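Cysteine S-methyltransferase NleE (Escherichia coli O157:H7, PDB 4R29) probably methylates a zinc-finger cysteine of the host proteins TAB2 and TAB3, using S-adenosyl-L-methionine, and so blocks NF-kappa-B activation. Local coordinates at residues V79-E82 with A83-P86. The protein carries 1 engineered substitution. Residues are numbered along the deposited sequence; the frame is centred on the assembly and turned at random.
Sequences VCPE and AFEP
Cys80 and Pro81 meet the ring of Phe84 where the chain bends. The thiol of Cys80 comes to the far end of the ring, with SG 3.6 Å from Phe84 CZ. It lies at the ring edge, near the ring plane. SG is 4.8 Å from the centre of the Phe84 ring and 74° off the ring normal. Pro81 lies next to it along the ring and meets the CD1-CE1 side obliquely. Its CG is 3.6 Å from Phe84 CD1, and its CD is 3.6 Å from Phe84 CE1. The two side chains cross at about a right angle. In Phe84, CG stands anti to the carbonyl carbon (chi1 -56°). This swings the ring back over the bend to Cys80 and Pro81. Pro81 CB and CG also rest against the backbone oxygen of Ala83, with Pro81 CG 3.2 Å from Ala83 O. The side chain of Glu82 extends away from the ring. Cys80 and Phe84 both touch Ser154, and Phe84 also touches Pro108. The side chain of Phe84 is about 5 Å from that of Arg107, which binds S-adenosyl-L-methionine, but about 13 Å from the bound cofactor. The arrangement is a Cys sulfur-aromatic contact, with the Pro81 ring packed obliquely against the same phenyl ring, in the surface loop linking helix 59-76 to helix 95-103 of this Rossmann-like methyltransferase.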
ATOM      1  N   VAL A  79       6.613  -8.743 -17.112  1.00 31.31           N
ATOM      2  CA  VAL A  79       6.913  -7.409 -17.615  1.00 31.61           C
ATOM      3  C   VAL A  79       5.613  -6.718 -17.937  1.00 31.21           C
ATOM      4  O   VAL A  79       4.573  -7.368 -18.006  1.00 35.93           O
ATOM      5  CB  VAL A  79       7.820  -7.447 -18.860  1.00 40.75           C
ATOM      6  CG1 VAL A  79       9.276  -7.741 -18.440  1.00 37.61           C
ATOM      7  CG2 VAL A  79       7.288  -8.465 -19.883  1.00 40.86           C
ATOM      8  N   CYS A  80       5.672  -5.403 -18.120  1.00 34.48           N
ATOM      9  CA  CYS A  80       4.492  -4.616 -18.453  1.00 34.08           C
ATOM     10  C   CYS A  80       4.042  -4.837 -19.871  1.00 38.03           C
ATOM     11  O   CYS A  80       4.867  -4.985 -20.765  1.00 38.59           O
ATOM     12  CB  CYS A  80       4.795  -3.129 -18.304  1.00 42.19           C
ATOM     13  SG  CYS A  80       4.671  -2.543 -16.635  1.00 46.22           S
ATOM     14  N   PRO A  81       2.721  -4.813 -20.093  1.00 40.22           N
ATOM     15  CA  PRO A  81       2.203  -4.884 -21.458  1.00 42.79           C
ATOM     16  C   PRO A  81       2.582  -3.623 -22.208  1.00 46.02           C
ATOM     17  O   PRO A  81       2.975  -2.628 -21.593  1.00 43.58           O
ATOM     18  CB  PRO A  81       0.687  -4.912 -21.258  1.00 45.12           C
ATOM     19  CG  PRO A  81       0.481  -4.167 -19.977  1.00 41.71           C
ATOM     20  CD  PRO A  81       1.655  -4.566 -19.111  1.00 34.92           C
ATOM     21  N   GLU A  82       2.470  -3.680 -23.528  1.00 43.07           N
ATOM     22  CA  GLU A  82       2.665  -2.520 -24.359  1.00 44.98           C
ATOM     23  C   GLU A  82       1.701  -1.450 -23.859  1.00 47.12           C
ATOM     24  O   GLU A  82       1.990  -0.262 -23.924  1.00 48.40           O
ATOM     25  CB  GLU A  82       2.379  -2.883 -25.815  1.00 46.37           C
ATOM     26  CG  GLU A  82       2.828  -1.845 -26.828  1.00 58.26           C
ATOM     27  CD  GLU A  82       2.598  -2.295 -28.265  1.00 67.39           C
ATOM     28  OE1 GLU A  82       1.427  -2.549 -28.633  1.00 66.81           O
ATOM     29  OE2 GLU A  82       3.590  -2.398 -29.023  1.00 69.53           O
ATOM     30  N   ALA A  83       0.553  -1.891 -23.346  1.00 47.47           N
ATOM     31  CA  ALA A  83      -0.474  -0.995 -22.808  1.00 43.50           C
ATOM     32  C   ALA A  83      -1.372  -1.722 -21.787  1.00 45.08           C
ATOM     33  O   ALA A  83      -1.661  -2.912 -21.928  1.00 46.13           O
ATOM     34  CB  ALA A  83      -1.310  -0.400 -23.936  1.00 45.09           C
ATOM     35  N   PHE A  84      -1.814  -1.012 -20.757  1.00 40.58           N
ATOM     36  CA  PHE A  84      -2.636  -1.639 -19.735  1.00 34.26           C
ATOM     37  C   PHE A  84      -4.114  -1.651 -20.094  1.00 39.34           C
ATOM     38  O   PHE A  84      -4.612  -0.737 -20.762  1.00 37.99           O
ATOM     39  CB  PHE A  84      -2.465  -0.934 -18.390  1.00 30.98           C
ATOM     40  CG  PHE A  84      -1.048  -0.871 -17.906  1.00 28.04           C
ATOM     41  CD1 PHE A  84      -0.465  -1.961 -17.297  1.00 25.51           C
ATOM     42  CD2 PHE A  84      -0.311   0.292 -18.033  1.00 29.98           C
ATOM     43  CE1 PHE A  84       0.834  -1.905 -16.823  1.00 22.70           C
ATOM     44  CE2 PHE A  84       1.002   0.350 -17.568  1.00 31.54           C
ATOM     45  CZ  PHE A  84       1.568  -0.758 -16.961  1.00 27.16           C
ATOM     46  N   GLU A  85      -4.797  -2.698 -19.629  1.00 37.35           N
ATOM     47  CA  GLU A  85      -6.251  -2.779 -19.617  1.00 39.18           C
ATOM     48  C   GLU A  85      -6.744  -2.721 -18.172  1.00 37.65           C
ATOM     49  O   GLU A  85      -6.073  -3.214 -17.268  1.00 36.64           O
ATOM     50  CB  GLU A  85      -6.714  -4.114 -20.210  1.00 45.63           C
ATOM     51  CG  GLU A  85      -6.589  -4.245 -21.712  1.00 52.71           C
ATOM     52  CD  GLU A  85      -6.841  -5.669 -22.179  1.00 67.82           C
ATOM     53  OE1 GLU A  85      -7.414  -6.468 -21.394  1.00 63.99           O
ATOM     54  OE2 GLU A  85      -6.460  -5.993 -23.327  1.00 71.96           O
ATOM     55  N   PRO A  86      -7.936  -2.149 -17.953  1.00 34.72           N
ATOM     56  CA  PRO A  86      -8.554  -2.100 -16.624  1.00 28.88           C
ATOM     57  C   PRO A  86      -8.726  -3.476 -15.996  1.00 31.99           C
ATOM     58  O   PRO A  86      -9.104  -4.442 -16.667  1.00 33.60           O
ATOM     59  CB  PRO A  86      -9.935  -1.503 -16.907  1.00 31.32           C
ATOM     60  CG  PRO A  86      -9.751  -0.683 -18.113  1.00 29.21           C
ATOM     61  CD  PRO A  86      -8.730  -1.419 -18.954  1.00 33.82           C
TER